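Side-chain contacts in methylocystis parvus OBBP MbnE (Methylocystis parvus OBBP, PDB 5ICQ), which probably binds methanobactin, a copper-chelating peptide, in the periplasm and hands it on for import, as a family 5 solute-binding protein: residues 588-591 with 597-600; 416-421 with 466-471; 535-540 with 551-556. One frame throughout, in Å; residues are numbered along the deposited sequence.

Contact 1: 588-591 with 597-600; sequences ERSP and IFGP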
ATOM      1  N   GLU A 588     -24.400  -0.074   3.112  1.00 23.00           N
ATOM      2  CA  GLU A 588     -24.313   0.015   4.565  1.00 20.86           C
ATOM      3  C   GLU A 588     -23.032  -0.614   5.083  1.00 24.71           C
ATOM      4  O   GLU A 588     -22.502  -0.192   6.115  1.00 22.38           O
ATOM      5  CB  GLU A 588     -25.520  -0.665   5.209  1.00 32.72           C
ATOM      6  CG  GLU A 588     -26.849  -0.144   4.715  1.00 52.28           C
ATOM      7  CD  GLU A 588     -27.925  -0.217   5.777  1.00 63.25           C
ATOM      8  OE1 GLU A 588     -29.063   0.219   5.501  1.00 62.76           O
ATOM      9  OE2 GLU A 588     -27.627  -0.704   6.890  1.00 68.98           O
ATOM     10  N   ARG A 589     -22.519  -1.612   4.383  1.00 21.47           N
ATOM     11  CA  ARG A 589     -21.337  -2.337   4.825  1.00 25.35           C
ATOM     12  C   ARG A 589     -20.166  -1.996   3.907  1.00 24.09           C
ATOM     13  O   ARG A 589     -20.232  -2.237   2.699  1.00 21.80           O
ATOM     14  CB  ARG A 589     -21.610  -3.839   4.833  1.00 28.95           C
ATOM     15  CG  ARG A 589     -20.391  -4.669   5.114  1.00 34.46           C
ATOM     16  CD  ARG A 589     -20.755  -6.108   5.355  1.00 38.74           C
ATOM     17  NE  ARG A 589     -19.554  -6.933   5.500  1.00 33.76           N
ATOM     18  CZ  ARG A 589     -19.546  -8.224   5.805  1.00 44.45           C
ATOM     19  NH1 ARG A 589     -20.700  -8.866   6.009  1.00 45.17           N
ATOM     20  NH2 ARG A 589     -18.387  -8.873   5.903  1.00 32.59           N
ATOM     21  N   SER A 590     -19.103  -1.455   4.484  1.00 17.80           N
ATOM     22  CA  SER A 590     -17.890  -1.112   3.760  1.00 23.45           C
ATOM     23  C   SER A 590     -16.881  -2.255   3.836  1.00 15.57           C
ATOM     24  O   SER A 590     -16.949  -3.097   4.739  1.00 19.13           O
ATOM     25  CB  SER A 590     -17.301   0.175   4.334  1.00 27.92           C
ATOM     26  OG  SER A 590     -18.230   1.239   4.170  1.00 30.94           O
ATOM     27  N   PRO A 591     -15.937  -2.330   2.894  1.00 16.92           N
ATOM     28  CA  PRO A 591     -14.999  -3.463   2.890  1.00 19.89           C
ATOM     29  C   PRO A 591     -14.083  -3.445   4.103  1.00 11.82           C
ATOM     30  O   PRO A 591     -13.640  -2.383   4.546  1.00 13.86           O
ATOM     31  CB  PRO A 591     -14.204  -3.263   1.592  1.00 16.56           C
ATOM     32  CG  PRO A 591     -14.338  -1.838   1.278  1.00 19.99           C
ATOM     33  CD  PRO A 591     -15.710  -1.433   1.750  1.00 15.01           C
ATOM     34  N   ILE A 597     -10.257   3.215   1.409  1.00 11.74           N
ATOM     35  CA  ILE A 597     -11.339   2.246   1.568  1.00 11.05           C
ATOM     36  C   ILE A 597     -12.141   2.100   0.276  1.00 16.03           C
ATOM     37  O   ILE A 597     -12.589   0.998  -0.068  1.00 12.08           O
ATOM     38  CB  ILE A 597     -12.230   2.642   2.755  1.00 14.27           C
ATOM     39  CG1 ILE A 597     -11.439   2.511   4.064  1.00 15.95           C
ATOM     40  CG2 ILE A 597     -13.475   1.756   2.803  1.00 15.14           C
ATOM     41  CD1 ILE A 597     -12.152   3.095   5.287  1.00 17.45           C
ATOM     42  N   PHE A 598     -12.328   3.190  -0.466  1.00 12.60           N
ATOM     43  CA  PHE A 598     -13.029   3.134  -1.741  1.00 13.49           C
ATOM     44  C   PHE A 598     -12.085   3.467  -2.892  1.00 16.95           C
ATOM     45  O   PHE A 598     -11.170   4.277  -2.750  1.00 26.93           O
ATOM     46  CB  PHE A 598     -14.222   4.095  -1.746  1.00 16.27           C
ATOM     47  CG  PHE A 598     -15.146   3.895  -0.583  1.00 14.39           C
ATOM     48  CD1 PHE A 598     -15.881   2.725  -0.465  1.00 15.51           C
ATOM     49  CD2 PHE A 598     -15.259   4.861   0.398  1.00 17.29           C
ATOM     50  CE1 PHE A 598     -16.726   2.520   0.617  1.00 13.29           C
ATOM     51  CE2 PHE A 598     -16.101   4.671   1.488  1.00 17.40           C
ATOM     52  CZ  PHE A 598     -16.834   3.504   1.597  1.00 15.21           C
ATOM     53  N   GLY A 599     -12.326   2.843  -4.042  1.00 18.80           N
ATOM     54  CA  GLY A 599     -11.552   3.121  -5.232  1.00 22.75           C
ATOM     55  C   GLY A 599     -11.769   4.544  -5.700  1.00 17.58           C
ATOM     56  O   GLY A 599     -12.698   5.224  -5.259  1.00 18.92           O
ATOM     57  N   PRO A 600     -10.927   5.023  -6.621  1.00 24.58           N
ATOM     58  CA  PRO A 600     -11.059   6.421  -7.066  1.00 21.99           C
ATOM     59  C   PRO A 600     -12.373   6.715  -7.767  1.00 18.21           C
ATOM     60  O   PRO A 600     -12.816   7.872  -7.757  1.00 19.54           O
ATOM     61  CB  PRO A 600      -9.861   6.606  -8.012  1.00 23.70           C
ATOM     62  CG  PRO A 600      -9.545   5.211  -8.486  1.00 26.59           C
ATOM     63  CD  PRO A 600      -9.834   4.316  -7.313  1.00 27.45           C
TER
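Pro591 meets Ile597 and Phe598 in a contact made almost wholly by van der Waals packing. Its ring offers CG and CD to the CG2 branch of Ile597, each 4.0 Å from that methyl, while Pro591 CD also comes to 4.2 Å from Phe598 CE1. The rigid pyrrolidine suits this place, because its two outer carbons are locked side by side and present one small apolar surface. On Ile597 it is the short branch that does the touching: with CG1 beside the backbone N (chi1 -67°), CG2 stands anti to that nitrogen and touches both the proline and, within its own segment, the ring of Phe598. This Ile597 methyl sits 3.9 Å above the plane of the Phe598 ring, over its centre, a placement that fits a CH-pi contact, so a single carbon serves both the ring of Pro591 and that of Phe598.

Both segments belong to one irregular excursion of the chain between strand 584-585 and strand 606-607, whose two ends are brought together by the five residues between them. Phe598 continues the packing, meeting Trp605 edge-to-face and touching Leu313 of strand 308-313.

Polar groups take part at the border of this apolar patch. Ser590 OG approaches the Phe598 ring at its edge, near the ring plane, 3.7 Å from CZ, where the weakly positive ring hydrogens suit an oxygen better than the pi face would. The Ile597 carbonyl is the other polar neighbour, its O lying 3.6 Å from Pro591 CG, a carbon-to-oxygen distance that counts as packing. Hydrogen bonds here run to other parts of the chain instead: Pro591 O accepts from Asn315 ND2, and Ile597 N donates to Gln576 OE1.

Contact 2: 416-421 with 466-471; sequences DMARRA and LARIGV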
ATOM      1  N   ASP A 416      13.461  12.328  32.947  1.00 35.17           N
ATOM      2  CA  ASP A 416      13.379  10.869  32.981  1.00 36.61           C
ATOM      3  C   ASP A 416      13.656  10.267  31.610  1.00 25.67           C
ATOM      4  O   ASP A 416      14.353   9.253  31.500  1.00 27.30           O
ATOM      5  CB  ASP A 416      12.004  10.403  33.467  1.00 43.42           C
ATOM      6  CG  ASP A 416      11.414  11.310  34.508  1.00 43.52           C
ATOM      7  OD1 ASP A 416      11.938  11.341  35.642  1.00 53.32           O
ATOM      8  OD2 ASP A 416      10.408  11.978  34.195  1.00 45.18           O
ATOM      9  N   MET A 417      13.094  10.862  30.557  1.00 23.81           N
ATOM     10  CA  MET A 417      13.302  10.338  29.211  1.00 26.04           C
ATOM     11  C   MET A 417      14.743  10.545  28.764  1.00 30.32           C
ATOM     12  O   MET A 417      15.371   9.632  28.215  1.00 21.03           O
ATOM     13  CB  MET A 417      12.344  11.008  28.234  1.00 33.52           C
ATOM     14  CG  MET A 417      12.038  10.192  26.994  1.00 35.75           C
ATOM     15  SD  MET A 417      11.115   8.675  27.355  1.00 38.14           S
ATOM     16  CE  MET A 417      12.382   7.440  27.232  1.00 38.36           C
ATOM     17  N   ALA A 418      15.273  11.752  28.967  1.00 20.88           N
ATOM     18  CA  ALA A 418      16.688  11.984  28.703  1.00 17.50           C
ATOM     19  C   ALA A 418      17.558  11.053  29.540  1.00 16.69           C
ATOM     20  O   ALA A 418      18.598  10.577  29.072  1.00 18.01           O
ATOM     21  CB  ALA A 418      17.038  13.452  28.968  1.00 21.28           C
ATOM     22  N   ARG A 419      17.148  10.771  30.782  1.00 17.38           N
ATOM     23  CA  ARG A 419      17.929   9.867  31.624  1.00 17.41           C
ATOM     24  C   ARG A 419      17.900   8.439  31.091  1.00 15.09           C
ATOM     25  O   ARG A 419      18.919   7.737  31.120  1.00 15.26           O
ATOM     26  CB  ARG A 419      17.410   9.913  33.069  1.00 24.41           C
ATOM     27  CG  ARG A 419      17.882   8.779  33.962  1.00 28.85           C
ATOM     28  CD  ARG A 419      19.324   8.946  34.430  1.00 39.68           C
ATOM     29  NE  ARG A 419      19.684  10.344  34.618  1.00 51.41           N
ATOM     30  CZ  ARG A 419      20.747  10.922  34.066  1.00 61.39           C
ATOM     31  NH1 ARG A 419      21.568  10.215  33.301  1.00 61.15           N
ATOM     32  NH2 ARG A 419      20.998  12.206  34.288  1.00 64.06           N
ATOM     33  N   ARG A 420      16.739   7.980  30.619  1.00 10.47           N
ATOM     34  CA  ARG A 420      16.685   6.644  30.035  1.00 16.61           C
ATOM     35  C   ARG A 420      17.579   6.553  28.809  1.00 16.33           C
ATOM     36  O   ARG A 420      18.290   5.557  28.620  1.00 11.14           O
ATOM     37  CB  ARG A 420      15.253   6.283  29.662  1.00 16.96           C
ATOM     38  CG  ARG A 420      14.320   6.157  30.842  1.00 24.64           C
ATOM     39  CD  ARG A 420      12.904   5.851  30.350  1.00 22.02           C
ATOM     40  NE  ARG A 420      11.934   5.864  31.437  1.00 31.13           N
ATOM     41  CZ  ARG A 420      10.624   5.758  31.248  1.00 34.32           C
ATOM     42  NH1 ARG A 420      10.154   5.650  30.011  1.00 19.23           N
ATOM     43  NH2 ARG A 420       9.793   5.771  32.286  1.00 36.52           N
ATOM     44  N   ALA A 421      17.550   7.585  27.965  1.00 14.15           N
ATOM     45  CA  ALA A 421      18.383   7.589  26.766  1.00 13.39           C
ATOM     46  C   ALA A 421      19.866   7.589  27.120  1.00 11.53           C
ATOM     47  O   ALA A 421      20.653   6.823  26.553  1.00 10.80           O
ATOM     48  CB  ALA A 421      18.033   8.799  25.899  1.00 11.88           C
ATOM     49  N   LEU A 466      17.121  16.233  20.469  1.00 11.20           N
ATOM     50  CA  LEU A 466      18.400  15.542  20.588  1.00 10.79           C
ATOM     51  C   LEU A 466      19.481  16.452  21.143  1.00 11.27           C
ATOM     52  O   LEU A 466      20.409  15.975  21.807  1.00 10.38           O
ATOM     53  CB  LEU A 466      18.817  14.982  19.223  1.00  7.57           C
ATOM     54  CG  LEU A 466      17.996  13.733  18.857  1.00  8.50           C
ATOM     55  CD1 LEU A 466      18.122  13.427  17.380  1.00 10.78           C
ATOM     56  CD2 LEU A 466      18.432  12.506  19.687  1.00 11.02           C
ATOM     57  N   ALA A 467      19.388  17.757  20.883  1.00 11.41           N
ATOM     58  CA  ALA A 467      20.346  18.690  21.468  1.00 10.57           C
ATOM     59  C   ALA A 467      20.370  18.582  22.987  1.00 14.66           C
ATOM     60  O   ALA A 467      21.405  18.852  23.612  1.00 13.82           O
ATOM     61  CB  ALA A 467      20.017  20.123  21.048  1.00 12.91           C
ATOM     62  N   ARG A 468      19.248  18.191  23.594  1.00 13.52           N
ATOM     63  CA  ARG A 468      19.171  18.087  25.049  1.00 20.16           C
ATOM     64  C   ARG A 468      20.016  16.950  25.613  1.00 24.54           C
ATOM     65  O   ARG A 468      20.312  16.970  26.810  1.00 20.96           O
ATOM     66  CB  ARG A 468      17.715  17.938  25.498  1.00 19.12           C
ATOM     67  CG  ARG A 468      16.878  19.211  25.297  1.00 26.51           C
ATOM     68  CD  ARG A 468      15.389  18.978  25.531  1.00 36.87           C
ATOM     69  NE  ARG A 468      15.137  17.879  26.462  1.00 51.95           N
ATOM     70  CZ  ARG A 468      14.573  16.723  26.129  1.00 60.24           C
ATOM     71  NH1 ARG A 468      14.194  16.502  24.870  1.00 57.94           N
ATOM     72  NH2 ARG A 468      14.390  15.787  27.050  1.00 60.27           N
ATOM     73  N   ILE A 469      20.438  15.981  24.793  1.00 11.96           N
ATOM     74  CA  ILE A 469      21.375  14.965  25.281  1.00 13.90           C
ATOM     75  C   ILE A 469      22.722  15.136  24.586  1.00 13.01           C
ATOM     76  O   ILE A 469      23.492  14.178  24.452  1.00 15.12           O
ATOM     77  CB  ILE A 469      20.836  13.531  25.099  1.00 16.49           C
ATOM     78  CG1 ILE A 469      20.448  13.258  23.642  1.00 13.78           C
ATOM     79  CG2 ILE A 469      19.660  13.266  26.045  1.00 20.43           C
ATOM     80  CD1 ILE A 469      20.230  11.780  23.347  1.00 13.26           C
ATOM     81  N   GLY A 470      23.021  16.359  24.144  1.00 14.99           N
ATOM     82  CA  GLY A 470      24.347  16.666  23.636  1.00 10.60           C
ATOM     83  C   GLY A 470      24.634  16.230  22.215  1.00 13.90           C
ATOM     84  O   GLY A 470      25.806  16.085  21.849  1.00 13.01           O
ATOM     85  N   VAL A 471      23.607  16.029  21.394  1.00 11.12           N
ATOM     86  CA  VAL A 471      23.768  15.512  20.038  1.00 10.12           C
ATOM     87  C   VAL A 471      23.522  16.647  19.053  1.00 10.42           C
ATOM     88  O   VAL A 471      22.473  17.298  19.102  1.00 13.04           O
ATOM     89  CB  VAL A 471      22.812  14.337  19.768  1.00 11.84           C
ATOM     90  CG1 VAL A 471      22.834  13.961  18.282  1.00 13.56           C
ATOM     91  CG2 VAL A 471      23.191  13.142  20.639  1.00 10.64           C
TER
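Ile469 and Ala418 face each other with their side chains converging, and the branch that touches is CG2 of the isoleucine, 3.9 Å from Ala418 CB. That methyl lies beside the backbone N of its residue, while CG1 is held between the N and the carbonyl carbon (chi1 55°). The two branches therefore spread along helix 415-427: CG2 meets Ala418, and the longer arm carries Ile469 CD1 to 4.5 Å from Ala421 CB, one turn further on. Small alanines suit that helix face, since they let the branched side chain come close to the backbone; Ile469 CG2 is also 4.2 Å from Ala418 O. Leu422 and Leu425 of the same helix also touch Ile469.

Arg468 approaches Ala418 from another direction. Its chain bends at chi3 (27°), bringing Arg468 NH2 to 4.0 Å from Ala418 CB, with the methyl lying obliquely to the guanidinium plane. The charged end thus lies at the exposed margin of the contact, near Asp414 and Met345, where a long polar side chain can stay in touch with solvent.

What presents these two side chains is the C-terminal end of helix 453-467. Gly470 is the C' residue of a Schellman motif, and lacking a CB it adopts positive phi (80°) at little cost: Val471 N bonds to Leu466 O at 3.2 Å, and Gly470 N to Ala467 O at 3.0 Å. Leu466 O also accepts from Ile469 N, the two donors arriving from opposite faces of its plane. Part of the backbone's hydrogen bonding is met within the turn, and Gly470 also bonds to the backbone of Leu437; the joint between the helices rests on dispersion and hydrophobic burial, with the guanidinium contributing contact but no directed bond to segment 416-421.

Contact 3: 535-540 with 551-556; sequences DGMISA and VTAVRA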
ATOM      1  N   ASP A 535      15.577 -12.185   7.641  1.00  9.87           N
ATOM      2  CA  ASP A 535      15.455 -13.035   6.461  1.00 14.84           C
ATOM      3  C   ASP A 535      14.692 -14.312   6.787  1.00 13.85           C
ATOM      4  O   ASP A 535      13.882 -14.786   5.980  1.00 11.24           O
ATOM      5  CB  ASP A 535      16.847 -13.387   5.920  1.00 15.85           C
ATOM      6  CG  ASP A 535      17.602 -12.175   5.366  1.00 23.87           C
ATOM      7  OD1 ASP A 535      17.019 -11.077   5.276  1.00 19.09           O
ATOM      8  OD2 ASP A 535      18.790 -12.333   5.017  1.00 22.70           O
ATOM      9  N   GLY A 536      14.962 -14.895   7.960  1.00 10.88           N
ATOM     10  CA  GLY A 536      14.270 -16.115   8.350  1.00 14.10           C
ATOM     11  C   GLY A 536      12.786 -15.905   8.598  1.00  8.62           C
ATOM     12  O   GLY A 536      11.966 -16.756   8.248  1.00  9.00           O
ATOM     13  N   MET A 537      12.415 -14.777   9.211  1.00 10.38           N
ATOM     14  CA  MET A 537      10.988 -14.523   9.401  1.00  5.55           C
ATOM     15  C   MET A 537      10.281 -14.161   8.103  1.00  8.95           C
ATOM     16  O   MET A 537       9.097 -14.490   7.944  1.00 10.41           O
ATOM     17  CB  MET A 537      10.740 -13.441  10.459  1.00  6.62           C
ATOM     18  CG  MET A 537      11.190 -13.839  11.841  1.00 11.90           C
ATOM     19  SD  MET A 537      10.425 -15.384  12.455  1.00 18.56           S
ATOM     20  CE  MET A 537       8.710 -15.397  11.915  1.00 34.58           C
ATOM     21  N   ILE A 538      10.962 -13.494   7.171  1.00 10.94           N
ATOM     22  CA  ILE A 538      10.358 -13.283   5.859  1.00  9.30           C
ATOM     23  C   ILE A 538      10.096 -14.628   5.188  1.00 11.80           C
ATOM     24  O   ILE A 538       9.014 -14.869   4.641  1.00 12.28           O
ATOM     25  CB  ILE A 538      11.252 -12.375   4.993  1.00 11.70           C
ATOM     26  CG1 ILE A 538      11.253 -10.954   5.561  1.00 14.18           C
ATOM     27  CG2 ILE A 538      10.760 -12.367   3.541  1.00 17.10           C
ATOM     28  CD1 ILE A 538      12.240 -10.025   4.885  1.00 17.34           C
ATOM     29  N   SER A 539      11.075 -15.535   5.244  1.00 14.98           N
ATOM     30  CA  SER A 539      10.851 -16.869   4.696  1.00 18.46           C
ATOM     31  C   SER A 539       9.665 -17.543   5.368  1.00 12.27           C
ATOM     32  O   SER A 539       8.868 -18.217   4.705  1.00 15.86           O
ATOM     33  CB  SER A 539      12.104 -17.731   4.845  1.00 21.36           C
ATOM     34  OG  SER A 539      13.190 -17.155   4.144  1.00 33.32           O
ATOM     35  N   ALA A 540       9.511 -17.350   6.682  1.00 12.49           N
ATOM     36  CA  ALA A 540       8.436 -18.026   7.400  1.00 13.59           C
ATOM     37  C   ALA A 540       7.071 -17.454   7.036  1.00 16.12           C
ATOM     38  O   ALA A 540       6.095 -18.201   6.901  1.00 14.79           O
ATOM     39  CB  ALA A 540       8.659 -17.932   8.910  1.00 12.05           C
ATOM     40  N   VAL A 551      -0.592 -15.193  10.390  1.00 13.15           N
ATOM     41  CA  VAL A 551      -0.645 -14.153  11.416  1.00 16.97           C
ATOM     42  C   VAL A 551       0.484 -14.343  12.422  1.00 20.90           C
ATOM     43  O   VAL A 551       1.173 -13.383  12.796  1.00 13.43           O
ATOM     44  CB  VAL A 551      -2.027 -14.145  12.096  1.00 20.26           C
ATOM     45  CG1 VAL A 551      -2.029 -13.234  13.315  1.00 18.72           C
ATOM     46  CG2 VAL A 551      -3.087 -13.699  11.099  1.00 24.77           C
ATOM     47  N   THR A 552       0.703 -15.588  12.858  1.00 15.92           N
ATOM     48  CA  THR A 552       1.805 -15.894  13.767  1.00 13.96           C
ATOM     49  C   THR A 552       3.131 -15.379  13.220  1.00 13.76           C
ATOM     50  O   THR A 552       3.893 -14.700  13.925  1.00 11.20           O
ATOM     51  CB  THR A 552       1.871 -17.412  13.997  1.00 16.07           C
ATOM     52  OG1 THR A 552       0.652 -17.848  14.606  1.00 15.02           O
ATOM     53  CG2 THR A 552       3.027 -17.776  14.914  1.00 13.86           C
ATOM     54  N   ALA A 553       3.422 -15.698  11.957  1.00 11.39           N
ATOM     55  CA  ALA A 553       4.707 -15.324  11.378  1.00 14.75           C
ATOM     56  C   ALA A 553       4.847 -13.812  11.241  1.00 13.36           C
ATOM     57  O   ALA A 553       5.936 -13.266  11.459  1.00  9.73           O
ATOM     58  CB  ALA A 553       4.888 -16.004  10.016  1.00 15.58           C
ATOM     59  N   VAL A 554       3.776 -13.115  10.858  1.00 10.67           N
ATOM     60  CA  VAL A 554       3.894 -11.666  10.679  1.00  7.97           C
ATOM     61  C   VAL A 554       4.085 -10.974  12.023  1.00  8.10           C
ATOM     62  O   VAL A 554       4.856 -10.014  12.134  1.00  9.89           O
ATOM     63  CB  VAL A 554       2.668 -11.106   9.925  1.00  9.50           C
ATOM     64  CG1 VAL A 554       2.772  -9.592   9.796  1.00 14.94           C
ATOM     65  CG2 VAL A 554       2.584 -11.733   8.548  1.00 11.27           C
ATOM     66  N   ARG A 555       3.373 -11.424  13.056  1.00  7.60           N
ATOM     67  CA  ARG A 555       3.596 -10.869  14.392  1.00 12.39           C
ATOM     68  C   ARG A 555       5.042 -11.068  14.839  1.00 11.30           C
ATOM     69  O   ARG A 555       5.676 -10.142  15.351  1.00 12.06           O
ATOM     70  CB  ARG A 555       2.640 -11.501  15.408  1.00 14.98           C
ATOM     71  CG  ARG A 555       1.218 -10.998  15.300  1.00 16.90           C
ATOM     72  CD  ARG A 555       0.322 -11.699  16.298  1.00 20.98           C
ATOM     73  NE  ARG A 555      -1.069 -11.289  16.135  1.00 18.77           N
ATOM     74  CZ  ARG A 555      -2.074 -11.739  16.883  1.00 27.45           C
ATOM     75  NH1 ARG A 555      -1.844 -12.619  17.848  1.00 24.59           N
ATOM     76  NH2 ARG A 555      -3.313 -11.317  16.656  1.00 18.62           N
ATOM     77  N   ALA A 556       5.584 -12.274  14.655  1.00 10.82           N
ATOM     78  CA  ALA A 556       6.986 -12.499  15.014  1.00 11.08           C
ATOM     79  C   ALA A 556       7.913 -11.630  14.172  1.00  9.99           C
ATOM     80  O   ALA A 556       8.903 -11.087  14.674  1.00  9.26           O
ATOM     81  CB  ALA A 556       7.349 -13.976  14.853  1.00  9.91           C
TER
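Two successive bends in the Met537 side chain, chi2 -57° and chi3 -38°, curl its thioether so that the terminal methyl CE ends against helix 547-563. There Met537 CE meets Ala556 CB at 3.5 Å, a close methyl-to-methyl approach, and lies equally near Ala553 O, at 3.5 Å. Ala553 CB is a little further off, 4.3 Å from Met537 CE, so the end of the methionine rests across one helical turn, between the residues at its two ends. The sulfur follows behind, with Met537 SD 4.1 Å from Ala556 CB. An unbranched, flexible side chain suits this place because its torsions can bend to lay the methyl on the opposing helix.

One turn along helix 532-543, the spacing is bridged by small side chains. Ala540 CB and Ala553 CB stand 4.4 Å apart, and Ala553 CB also presses on the main chain of its partner, 4.0 Å from Ala540 C. Ala540 CA and Ala553 CA, 6.1 Å apart, are the nearest pair of alpha carbons across the two segments.

These two helices form an antiparallel helical hairpin, joined by a short connection and inclined at 161° between their directions, with the local axes 8.9 Å apart at closest. Met537 also touches Tyr557 and Val560, further along helix 547-563, and Leu386 of helix 381-387.

Alanine on both sides lets the backbones approach closely, and methionine reaches across from one helix to the other. The touching side chains are apolar, and the one polar neighbour of the methyl, Ala553 O, is met by a carbon, so the hairpin rests here on packing and burial.

Overall arrangement
All three contacts rely on apolar packing, but at different depths and with different elements. Contact 3 is the buried one, joining two helices adjacent in the chain; contacts 1 and 2 are partly buried and carry a polar residue at the margin, a serine hydroxyl in the first and an arginine in the second. Contact 2 sets a helix against the end of another that is remote in sequence, whereas contact 1 involves neither helix nor strand and packs a proline against an isoleucine and a phenylalanine. They share no element: contact 2 lies far out, its centre 45 Å from that of contact 1 and 34 Å from that of contact 3.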